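Local coordinates for protein putative sugar isomerase (Parabacteroides distasonis, PDB 3LMZ) that probably interconverts sugar isomers within a xylose isomerase-like TIM barrel, although its natural substrate is not established, at residues N29-L32 / D33-L36; H53-L56 / N57-D60; C161-V164 / G165-L168; G202-I205 / G206-K209. All blocks are in the same frame, centred on the assembly; numbering follows the deposited sequence. Where two conformers were deposited one is given.

Interaction 1 of 4, residues N29-L32 / D33-L36; sequences NFDL and DTTL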
ATOM      1  N   ASN A  29      11.618 -11.101 -12.966  1.00 14.19           N
ATOM      2  CA  ASN A  29      11.824 -10.397 -14.203  1.00 14.44           C
ATOM      3  C   ASN A  29      12.751  -9.159 -14.114  1.00 14.54           C
ATOM      4  O   ASN A  29      12.906  -8.411 -15.119  1.00 17.61           O
ATOM      5  CB  ASN A  29      10.468 -10.003 -14.832  1.00 17.09           C
ATOM      6  CG  ASN A  29       9.681 -11.222 -15.325  1.00 14.53           C
ATOM      7  OD1 ASN A  29      10.274 -12.127 -15.901  1.00 17.60           O
ATOM      8  ND2 ASN A  29       8.400 -11.271 -15.053  1.00 16.98           N
ATOM      9  N   PHE A  30      13.348  -8.932 -12.927  1.00 13.43           N
ATOM     10  CA  PHE A  30      14.143  -7.765 -12.619  1.00 14.62           C
ATOM     11  C   PHE A  30      15.497  -8.082 -12.038  1.00 14.19           C
ATOM     12  O   PHE A  30      15.658  -9.108 -11.356  1.00 15.82           O
ATOM     13  CB  PHE A  30      13.363  -6.814 -11.721  1.00 14.69           C
ATOM     14  CG  PHE A  30      12.080  -6.376 -12.382  1.00 14.29           C
ATOM     15  CD1 PHE A  30      12.084  -5.378 -13.342  1.00 14.73           C
ATOM     16  CD2 PHE A  30      10.938  -7.103 -12.215  1.00 16.99           C
ATOM     17  CE1 PHE A  30      10.931  -5.015 -14.046  1.00 17.04           C
ATOM     18  CE2 PHE A  30       9.780  -6.774 -12.907  1.00 15.42           C
ATOM     19  CZ  PHE A  30       9.772  -5.718 -13.841  1.00 14.94           C
ATOM     20  N   ASP A  31      16.478  -7.242 -12.327  1.00 13.24           N
ATOM     21  CA  ASP A  31      17.803  -7.427 -11.783  1.00 15.02           C
ATOM     22  C   ASP A  31      17.908  -7.073 -10.314  1.00 15.40           C
ATOM     23  O   ASP A  31      16.991  -6.521  -9.684  1.00 13.91           O
ATOM     24  CB  ASP A  31      18.900  -6.776 -12.630  1.00 16.31           C
ATOM     25  CG  ASP A  31      18.789  -5.312 -12.722  1.00 20.73           C
ATOM     26  OD1 ASP A  31      18.184  -4.686 -11.831  1.00 18.35           O
ATOM     27  OD2 ASP A  31      19.370  -4.736 -13.683  1.00 23.99           O
ATOM     28  N   LEU A  32      19.059  -7.402  -9.756  1.00 15.11           N
ATOM     29  CA  LEU A  32      19.263  -7.130  -8.319  1.00 14.23           C
ATOM     30  C   LEU A  32      19.231  -5.640  -7.989  1.00 13.53           C
ATOM     31  O   LEU A  32      18.674  -5.265  -6.943  1.00 13.52           O
ATOM     32  CB  LEU A  32      20.567  -7.766  -7.845  1.00 17.07           C
ATOM     33  CG  LEU A  32      20.878  -7.601  -6.371  1.00 15.14           C
ATOM     34  CD1 LEU A  32      19.859  -8.250  -5.519  1.00 14.41           C
ATOM     35  CD2 LEU A  32      22.296  -8.175  -6.128  1.00 18.69           C
ATOM     36  N   ASP A  33      19.808  -4.810  -8.853  0.50 15.20           N
ATOM     37  CA  ASP A  33      19.765  -3.348  -8.637  0.50 17.69           C
ATOM     38  C   ASP A  33      18.326  -2.870  -8.449  0.50 17.70           C
ATOM     39  O   ASP A  33      17.973  -2.209  -7.459  0.50 15.38           O
ATOM     40  CB  ASP A  33      20.352  -2.570  -9.818  0.50 19.27           C
ATOM     41  CG  ASP A  33      21.808  -2.894 -10.089  0.50 27.47           C
ATOM     42  OD1 ASP A  33      22.579  -3.082  -9.132  0.50 29.12           O
ATOM     43  OD2 ASP A  33      22.182  -2.953 -11.286  0.50 42.51           O
ATOM     44  N   THR A  34      17.480  -3.209  -9.413  1.00 15.24           N
ATOM     45  CA  THR A  34      16.066  -2.803  -9.385  1.00 14.34           C
ATOM     46  C   THR A  34      15.390  -3.353  -8.119  1.00 13.54           C
ATOM     47  O   THR A  34      14.623  -2.648  -7.462  1.00 13.97           O
ATOM     48  CB  THR A  34      15.329  -3.333 -10.637  1.00 14.27           C
ATOM     49  OG1 THR A  34      15.958  -2.757 -11.783  1.00 20.66           O
ATOM     50  CG2 THR A  34      13.815  -3.021 -10.613  1.00 18.69           C
ATOM     51  N   THR A  35      15.662  -4.622  -7.790  1.00 12.59           N
ATOM     52  CA  THR A  35      15.083  -5.256  -6.581  1.00 12.86           C
ATOM     53  C   THR A  35      15.472  -4.486  -5.325  1.00 13.50           C
ATOM     54  O   THR A  35      14.631  -4.122  -4.551  1.00 13.83           O
ATOM     55  CB  THR A  35      15.611  -6.711  -6.519  1.00 11.91           C
ATOM     56  OG1 THR A  35      15.157  -7.436  -7.668  1.00 12.83           O
ATOM     57  CG2 THR A  35      15.093  -7.376  -5.168  1.00 15.11           C
ATOM     58  N   LEU A  36      16.766  -4.211  -5.141  1.00 13.75           N
ATOM     59  CA  LEU A  36      17.230  -3.542  -3.916  1.00 11.96           C
ATOM     60  C   LEU A  36      16.697  -2.098  -3.848  1.00 13.92           C
ATOM     61  O   LEU A  36      16.327  -1.643  -2.781  1.00 15.05           O
ATOM     62  CB  LEU A  36      18.758  -3.584  -3.824  1.00 12.26           C
ATOM     63  CG  LEU A  36      19.365  -4.964  -3.627  1.00 13.01           C
ATOM     64  CD1 LEU A  36      20.903  -4.845  -3.728  1.00 14.54           C
ATOM     65  CD2 LEU A  36      18.917  -5.595  -2.336  1.00 13.37           C
TER
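D31 caps the N terminus of helix 32-41, the first helix of a TIM barrel, and T34 and T35 in the opening turn supply the donors. Capping comes first. D31 OD1 accepts from T34 N at 2.9 Å, nearly along its own C-O axis and with an almost straight N-H (170°). The hydroxyl T34 OG1 also meets D31 OD1 at 2.9 Å, arriving from above the carboxylate plane. Aspartate suits this place because its short chain folds back over the turn: CG sits between the backbone N and the carbonyl carbon (chi1 63°), which brings OD1 down to the helix end.

Among the bonds to backbone oxygens, D31 O is held twice by one residue. T35 N approaches D31 O within the carbonyl plane at 3.0 Å, and the hydroxyl T35 OG1 reaches it from above that plane. The threonine thus closes the first helical turn with backbone and side chain together, and L36 N to L32 O carries the pattern on.

The apolar contacts lie outside this polar cluster. The methyl T34 CG2 rests 4.0 Å from F30 CB and equally near CD1, while the F30 ring meets F240 edge-to-face. One turn apart, L32 and L36 both lean toward helix 60-72, against F66 and C70 respectively, and L32 CG touches L36 CD1 at 3.8 Å.

Interaction 2 of 4, residues H53-L56 / N57-D60; sequences HLPL and NSTD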
ATOM      1  N   HIS A  53      19.535 -13.739  -8.989  1.00 14.41           N
ATOM      2  CA  HIS A  53      20.279 -12.624  -8.431  1.00 14.44           C
ATOM      3  C   HIS A  53      21.710 -12.985  -7.943  1.00 16.02           C
ATOM      4  O   HIS A  53      22.650 -12.177  -8.103  1.00 15.17           O
ATOM      5  CB  HIS A  53      19.483 -11.968  -7.307  1.00 12.94           C
ATOM      6  CG  HIS A  53      18.262 -11.280  -7.763  1.00 14.23           C
ATOM      7  ND1 HIS A  53      17.156 -11.128  -6.959  1.00 15.55           N
ATOM      8  CD2 HIS A  53      17.952 -10.726  -8.961  1.00 15.88           C
ATOM      9  CE1 HIS A  53      16.220 -10.467  -7.632  1.00 16.65           C
ATOM     10  NE2 HIS A  53      16.672 -10.216  -8.851  1.00 15.43           N
ATOM     11  N   LEU A  54      21.870 -14.184  -7.369  1.00 13.80           N
ATOM     12  CA  LEU A  54      23.179 -14.618  -6.902  1.00 13.92           C
ATOM     13  C   LEU A  54      23.328 -16.101  -7.267  1.00 15.64           C
ATOM     14  O   LEU A  54      22.944 -16.995  -6.481  1.00 13.69           O
ATOM     15  CB  LEU A  54      23.337 -14.422  -5.412  1.00 14.66           C
ATOM     16  CG  LEU A  54      24.728 -14.703  -4.817  1.00 14.59           C
ATOM     17  CD1 LEU A  54      25.768 -13.737  -5.395  1.00 14.29           C
ATOM     18  CD2 LEU A  54      24.710 -14.649  -3.279  1.00 13.86           C
ATOM     19  N   PRO A  55      23.872 -16.366  -8.444  1.00 13.46           N
ATOM     20  CA  PRO A  55      24.020 -17.760  -8.875  1.00 14.09           C
ATOM     21  C   PRO A  55      24.846 -18.599  -7.919  1.00 13.42           C
ATOM     22  O   PRO A  55      25.778 -18.078  -7.274  1.00 12.71           O
ATOM     23  CB  PRO A  55      24.682 -17.648 -10.235  1.00 15.75           C
ATOM     24  CG  PRO A  55      24.253 -16.287 -10.709  1.00 16.21           C
ATOM     25  CD  PRO A  55      24.275 -15.436  -9.502  1.00 15.27           C
ATOM     26  N   LEU A  56      24.537 -19.902  -7.891  1.00 14.11           N
ATOM     27  CA  LEU A  56      25.166 -20.812  -6.959  1.00 15.26           C
ATOM     28  C   LEU A  56      26.694 -20.915  -7.148  1.00 16.56           C
ATOM     29  O   LEU A  56      27.398 -21.185  -6.197  1.00 20.71           O
ATOM     30  CB  LEU A  56      24.498 -22.179  -6.967  1.00 16.68           C
ATOM     31  CG  LEU A  56      23.296 -22.306  -6.033  1.00 20.93           C
ATOM     32  CD1 LEU A  56      22.136 -21.391  -6.481  1.00 19.93           C
ATOM     33  CD2 LEU A  56      22.909 -23.812  -5.904  1.00 21.52           C
ATOM     34  N   ASN A  57      27.204 -20.670  -8.334  1.00 14.92           N
ATOM     35  CA  ASN A  57      28.636 -20.756  -8.550  1.00 18.34           C
ATOM     36  C   ASN A  57      29.317 -19.396  -8.497  1.00 16.13           C
ATOM     37  O   ASN A  57      30.420 -19.251  -8.996  1.00 16.01           O
ATOM     38  CB  ASN A  57      28.918 -21.519  -9.852  1.00 18.94           C
ATOM     39  CG  ASN A  57      28.575 -22.983  -9.707  1.00 26.51           C
ATOM     40  OD1 ASN A  57      29.025 -23.632  -8.763  1.00 33.06           O
ATOM     41  ND2 ASN A  57      27.715 -23.486 -10.584  1.00 42.80           N
ATOM     42  N   SER A  58      28.651 -18.392  -7.918  1.00 13.58           N
ATOM     43  CA  SER A  58      29.267 -17.093  -7.763  1.00 14.25           C
ATOM     44  C   SER A  58      30.585 -17.218  -7.008  1.00 14.15           C
ATOM     45  O   SER A  58      30.723 -18.084  -6.105  1.00 14.12           O
ATOM     46  CB  SER A  58      28.319 -16.081  -7.087  1.00 15.98           C
ATOM     47  OG  SER A  58      27.170 -15.852  -7.859  1.00 15.36           O
ATOM     48  N   THR A  59      31.567 -16.408  -7.380  1.00 12.61           N
ATOM     49  CA  THR A  59      32.849 -16.435  -6.703  1.00 13.60           C
ATOM     50  C   THR A  59      32.781 -15.796  -5.332  1.00 14.15           C
ATOM     51  O   THR A  59      31.830 -15.031  -5.014  1.00 13.71           O
ATOM     52  CB  THR A  59      33.949 -15.677  -7.537  1.00 12.07           C
ATOM     53  OG1 THR A  59      33.610 -14.285  -7.513  1.00 11.77           O
ATOM     54  CG2 THR A  59      34.066 -16.182  -8.964  1.00 13.48           C
ATOM     55  N   ASP A  60      33.820 -15.996  -4.546  1.00 13.49           N
ATOM     56  CA  ASP A  60      33.872 -15.350  -3.217  1.00 14.62           C
ATOM     57  C   ASP A  60      33.750 -13.833  -3.371  1.00 13.84           C
ATOM     58  O   ASP A  60      33.034 -13.159  -2.609  1.00 15.59           O
ATOM     59  CB  ASP A  60      35.136 -15.686  -2.451  1.00 15.48           C
ATOM     60  CG  ASP A  60      35.209 -17.118  -1.997  1.00 21.23           C
ATOM     61  OD1 ASP A  60      34.254 -17.866  -2.166  1.00 20.91           O
ATOM     62  OD2 ASP A  60      36.252 -17.473  -1.419  1.00 24.95           O
TER
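The carbonyl oxygen P55 O is gripped twice by S58, once by the hydroxyl OG at 2.7 Å and once by the backbone N at 3.0 Å. The backbone bond closes a type I beta turn from P55 to S58, and the hydroxyl reinforces it. Neither donor lies fully in the carbonyl plane: OG is tilted 18° from it, whereas S58 N stands well above. Both can reach one oxygen because OG lies beside the serine's own backbone N (chi1 -62°). Serine suits the place, its one-carbon side chain being short enough for OG to reach the same oxygen as that N.

Carbon closes in around the same hydroxyl. The methyl L54 CD1 comes within 3.5 Å of S58 OG, and the ring carbon P55 CD within 3.4 Å, so the hydroxyl of the buried S58 is packed by apolar groups while it donates to P55 O.

The turn lies in the loop joining strand 46-49 to helix 60-72, whose N-cap is T59. L54 packs on F66 of that helix and on V101 of helix 88-101, and the latter helix also ties down the loop backbone through Y97, bonded to L54 O, and R100, bonded to S58 O.

Interaction 3 of 4, residues C161-V164 / G165-L168; sequences CLDV and GHDL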
ATOM      1  N   CYS A 161       8.297 -23.532   4.812  1.00 12.83           N
ATOM      2  CA  CYS A 161       8.028 -22.147   4.407  1.00 12.45           C
ATOM      3  C   CYS A 161       6.514 -22.148   4.215  1.00 14.29           C
ATOM      4  O   CYS A 161       5.962 -22.708   3.237  1.00 14.80           O
ATOM      5  CB  CYS A 161       8.794 -21.772   3.113  1.00 12.23           C
ATOM      6  SG  CYS A 161       8.212 -20.173   2.587  1.00 17.06           S
ATOM      7  N   LEU A 162       5.852 -21.604   5.237  1.00 14.31           N
ATOM      8  CA  LEU A 162       4.386 -21.591   5.253  1.00 14.04           C
ATOM      9  C   LEU A 162       3.962 -20.556   4.234  1.00 13.17           C
ATOM     10  O   LEU A 162       4.069 -19.353   4.454  1.00 14.33           O
ATOM     11  CB  LEU A 162       3.782 -21.260   6.617  1.00 17.78           C
ATOM     12  CG  LEU A 162       2.276 -21.050   6.645  1.00 16.56           C
ATOM     13  CD1 LEU A 162       1.538 -22.268   6.200  1.00 18.27           C
ATOM     14  CD2 LEU A 162       1.891 -20.596   8.026  1.00 18.78           C
ATOM     15  N   ASP A 163       3.393 -21.025   3.133  1.00 12.11           N
ATOM     16  CA  ASP A 163       2.889 -20.134   2.071  1.00 13.71           C
ATOM     17  C   ASP A 163       1.383 -20.025   2.320  1.00 13.98           C
ATOM     18  O   ASP A 163       0.599 -20.939   2.066  1.00 13.03           O
ATOM     19  CB  ASP A 163       3.219 -20.717   0.696  1.00 15.69           C
ATOM     20  CG  ASP A 163       2.860 -19.771  -0.458  1.00 17.35           C
ATOM     21  OD1 ASP A 163       1.703 -19.263  -0.428  1.00 15.28           O
ATOM     22  OD2 ASP A 163       3.796 -19.550  -1.303  1.00 16.20           O
ATOM     23  N   VAL A 164       0.961 -18.865   2.758  1.00 13.05           N
ATOM     24  CA  VAL A 164      -0.397 -18.724   3.222  1.00 13.14           C
ATOM     25  C   VAL A 164      -1.377 -18.818   2.043  1.00 13.29           C
ATOM     26  O   VAL A 164      -2.481 -19.345   2.187  1.00 14.79           O
ATOM     27  CB  VAL A 164      -0.565 -17.438   4.003  1.00 15.69           C
ATOM     28  CG1 VAL A 164       0.411 -17.440   5.206  1.00 17.81           C
ATOM     29  CG2 VAL A 164      -0.430 -16.108   3.151  1.00 14.93           C
ATOM     30  N   GLY A 165      -0.941 -18.340   0.866  1.00 13.31           N
ATOM     31  CA  GLY A 165      -1.794 -18.337  -0.300  1.00 14.32           C
ATOM     32  C   GLY A 165      -1.994 -19.720  -0.852  1.00 14.47           C
ATOM     33  O   GLY A 165      -3.124 -20.163  -1.139  1.00 14.46           O
ATOM     34  N   HIS A 166      -0.898 -20.444  -1.046  1.00 13.52           N
ATOM     35  CA  HIS A 166      -1.017 -21.822  -1.517  1.00 15.12           C
ATOM     36  C   HIS A 166      -1.744 -22.736  -0.524  1.00 13.08           C
ATOM     37  O   HIS A 166      -2.517 -23.613  -0.941  1.00 14.04           O
ATOM     38  CB  HIS A 166       0.343 -22.401  -1.869  1.00 14.49           C
ATOM     39  CG  HIS A 166       0.926 -21.791  -3.088  1.00 15.43           C
ATOM     40  ND1 HIS A 166       0.146 -21.455  -4.186  1.00 19.08           N
ATOM     41  CD2 HIS A 166       2.204 -21.470  -3.408  1.00 20.38           C
ATOM     42  CE1 HIS A 166       0.931 -20.955  -5.127  1.00 26.44           C
ATOM     43  NE2 HIS A 166       2.175 -20.939  -4.676  1.00 21.54           N
ATOM     44  N   ASP A 167      -1.541 -22.518   0.759  1.00 13.66           N
ATOM     45  CA  ASP A 167      -2.246 -23.293   1.768  1.00 13.18           C
ATOM     46  C   ASP A 167      -3.766 -23.073   1.638  1.00 14.04           C
ATOM     47  O   ASP A 167      -4.528 -24.024   1.636  1.00 13.34           O
ATOM     48  CB  ASP A 167      -1.730 -22.914   3.166  1.00 14.60           C
ATOM     49  CG  ASP A 167      -1.842 -24.050   4.210  1.00 14.69           C
ATOM     50  OD1 ASP A 167      -1.512 -25.219   3.919  1.00 12.15           O
ATOM     51  OD2 ASP A 167      -2.207 -23.669   5.343  1.00 15.95           O
ATOM     52  N   LEU A 168      -4.186 -21.804   1.536  1.00 12.76           N
ATOM     53  CA  LEU A 168      -5.595 -21.504   1.461  1.00 13.84           C
ATOM     54  C   LEU A 168      -6.169 -22.079   0.165  1.00 13.60           C
ATOM     55  O   LEU A 168      -7.286 -22.596   0.141  1.00 14.78           O
ATOM     56  CB  LEU A 168      -5.910 -20.031   1.611  1.00 14.83           C
ATOM     57  CG  LEU A 168      -7.396 -19.631   1.837  1.00 13.81           C
ATOM     58  CD1 LEU A 168      -7.851 -19.839   3.274  1.00 20.68           C
ATOM     59  CD2 LEU A 168      -7.664 -18.163   1.450  1.00 14.22           C
TER
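The carboxylate of D163 and the imidazole of H166 lie obliquely against each other, their planes 30° apart, with D163 OD2 3.3 Å from the ring carbon H166 CD2. They meet where barrel strand 158-163 passes straight into helix 164-169, at the C-terminal end of the strand, the end where TIM barrels carry their active sites. D163 is the N-cap of this helix: its OD1 accepts from H166 N at 2.9 Å along an almost perfectly straight N-H (177°), although that donor stands above the carboxylate plane.

With CG anti to the backbone N (chi1 -174°), the carboxylate is carried forward to the helix start, where OD1 caps. The other oxygen, OD2, is bonded by H132 NE2 and paired with K191 NZ. If an alanine stood here instead of D163, H166 N would probably lose its cap, and H132 and K191 a shared partner. H166 NE2 is hydrogen-bonded to a bound citrate, probably from the crystallisation liquor, which is consistent with a pocket for an oxygen-rich ligand.

Beyond the cap the backbone settles into helical bonding. D167 N meets D163 O nearly end-on at 3.0 Å, and L168 N follows onto V164 O at 3.1 Å.

Interaction 4 of 4, residues G202-I205 / G206-K209; sequences GIEI and GRGK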
ATOM      1  N   GLY A 202      -3.702 -14.960  -7.631  1.00 14.67           N
ATOM      2  CA  GLY A 202      -3.053 -13.962  -6.822  1.00 13.67           C
ATOM      3  C   GLY A 202      -3.714 -12.625  -6.989  1.00 13.54           C
ATOM      4  O   GLY A 202      -4.194 -12.269  -8.061  1.00 13.09           O
ATOM      5  N   ILE A 203      -3.645 -11.841  -5.922  1.00 12.49           N
ATOM      6  CA  ILE A 203      -4.213 -10.499  -5.906  1.00 11.83           C
ATOM      7  C   ILE A 203      -3.490  -9.679  -4.844  1.00 12.15           C
ATOM      8  O   ILE A 203      -2.900 -10.240  -3.943  1.00 13.57           O
ATOM      9  CB  ILE A 203      -5.760 -10.534  -5.702  1.00 12.52           C
ATOM     10  CG1 ILE A 203      -6.427  -9.201  -6.078  1.00 12.24           C
ATOM     11  CG2 ILE A 203      -6.159 -11.015  -4.275  1.00 14.17           C
ATOM     12  CD1 ILE A 203      -7.947  -9.297  -6.162  1.00 12.64           C
ATOM     13  N   GLU A 204      -3.650  -8.372  -4.897  1.00 11.88           N
ATOM     14  CA  GLU A 204      -3.029  -7.443  -3.954  1.00 12.55           C
ATOM     15  C   GLU A 204      -3.507  -7.801  -2.551  1.00 13.69           C
ATOM     16  O   GLU A 204      -4.678  -8.057  -2.362  1.00 13.50           O
ATOM     17  CB  GLU A 204      -3.445  -6.007  -4.315  1.00 12.40           C
ATOM     18  CG  GLU A 204      -2.864  -5.523  -5.600  1.00 12.67           C
ATOM     19  CD  GLU A 204      -3.688  -5.826  -6.851  1.00 13.73           C
ATOM     20  OE1 GLU A 204      -4.536  -6.751  -6.885  1.00 13.95           O
ATOM     21  OE2 GLU A 204      -3.476  -5.129  -7.902  1.00 15.26           O
ATOM     22  N   ILE A 205      -2.600  -7.719  -1.563  1.00 12.73           N
ATOM     23  CA  ILE A 205      -2.927  -8.009  -0.189  1.00 12.38           C
ATOM     24  C   ILE A 205      -4.016  -7.061   0.265  1.00 13.55           C
ATOM     25  O   ILE A 205      -3.949  -5.829   0.057  1.00 14.48           O
ATOM     26  CB  ILE A 205      -1.690  -7.915   0.736  1.00 11.35           C
ATOM     27  CG1 ILE A 205      -0.786  -9.124   0.449  1.00 13.16           C
ATOM     28  CG2 ILE A 205      -2.119  -7.799   2.214  1.00 13.50           C
ATOM     29  CD1 ILE A 205       0.450  -9.194   1.318  1.00 12.98           C
ATOM     30  N   GLY A 206      -5.057  -7.654   0.851  1.00 12.15           N
ATOM     31  CA  GLY A 206      -6.228  -6.924   1.304  1.00 14.67           C
ATOM     32  C   GLY A 206      -7.437  -7.089   0.402  1.00 14.19           C
ATOM     33  O   GLY A 206      -8.576  -6.950   0.875  1.00 16.07           O
ATOM     34  N   ARG A 207      -7.187  -7.334  -0.885  1.00 12.26           N
ATOM     35  CA  ARG A 207      -8.254  -7.521  -1.882  1.00 13.93           C
ATOM     36  C   ARG A 207      -8.807  -8.933  -1.910  1.00 14.49           C
ATOM     37  O   ARG A 207      -9.844  -9.163  -2.527  1.00 14.33           O
ATOM     38  CB  ARG A 207      -7.797  -7.128  -3.285  1.00 13.75           C
ATOM     39  CG  ARG A 207      -7.388  -5.729  -3.402  1.00 12.88           C
ATOM     40  CD  ARG A 207      -7.205  -5.361  -4.859  1.00 14.05           C
ATOM     41  NE  ARG A 207      -6.504  -4.108  -5.143  1.00 13.20           N
ATOM     42  CZ  ARG A 207      -6.450  -3.553  -6.329  1.00 14.50           C
ATOM     43  NH1 ARG A 207      -7.172  -4.042  -7.334  1.00 15.03           N
ATOM     44  NH2 ARG A 207      -5.755  -2.479  -6.466  1.00 14.15           N
ATOM     45  N   GLY A 208      -8.063  -9.889  -1.384  1.00 12.88           N
ATOM     46  CA  GLY A 208      -8.400 -11.309  -1.471  1.00 14.14           C
ATOM     47  C   GLY A 208      -9.007 -11.863  -0.212  1.00 13.01           C
ATOM     48  O   GLY A 208      -9.670 -11.169   0.544  1.00 15.08           O
ATOM     49  N   LYS A 209      -8.770 -13.138   0.018  1.00 12.58           N
ATOM     50  CA  LYS A 209      -9.499 -13.881   1.052  1.00 14.73           C
ATOM     51  C   LYS A 209      -8.694 -14.140   2.315  1.00 13.84           C
ATOM     52  O   LYS A 209      -9.272 -14.581   3.310  1.00 14.48           O
ATOM     53  CB  LYS A 209     -10.013 -15.243   0.514  1.00 16.91           C
ATOM     54  CG  LYS A 209     -11.076 -15.110  -0.545  1.00 15.82           C
ATOM     55  CD  LYS A 209     -12.281 -14.435   0.022  1.00 24.53           C
TER
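E204 and R207 lie side by side and point the same way, their flat ends stacked with the planes only 7° apart. E204 CD sits 3.6 Å above the centre of the R207 guanidinium, over one face. Stacking of this kind brings opposite charges together without a directed bond, and it is the looser part of the contact: the E204 OE1 to R207 NE salt bridge is long at 3.7 Å, no N-H points at the oxygen, and R207 is partly exposed. The directed partners lie elsewhere, K234 for E204 OE1 and E245 for R207 NH2.

The tight part is the type II beta turn from E204 to R207, closed by R207 N to E204 O at 3.0 Å, with I203 packed against it. G206 has the positive phi (104°) usual at its position in such a turn, where a CB would run into I205 O. At G208 the reason is the neighbour, because I203 CG2 packs 3.6 Å from G208 CA and leaves no space for a CB. The I203 and R207 side chains cross at about a right angle, I203 CD1 pressing on R207 CB, also at 3.6 Å.

With a serine in place of R207, E204 would probably lose the group stacked on its carboxylate, E245 its ion pair, and R41 O of the second subunit its hydrogen bond. The arginine therefore spends its face on charge pairing within the turn and its N-H groups on partners outside it, including the subunit interface.

Overall arrangement
All four contacts are local and follow one another in series along the chain, with none enclosing or crossing another. Interaction 1 starts helix 32-41 after the first barrel strand. Interaction 2 closes the turn that precedes helix 60-72, and the two touch through H53, whose NE2 bonds F30 O. Far across the barrel, its centre about 25 Å from that of interaction 1, interaction 3 converts strand 158-163 into a helix. Interaction 4 then folds the loop after strand 202-203; its centre is about 13 Å from that of interaction 3, L168 packs on K209 between them, and both reach the same sheet. Interactions 3 and 4 also meet the second subunit, whereas 1 and 2 do not.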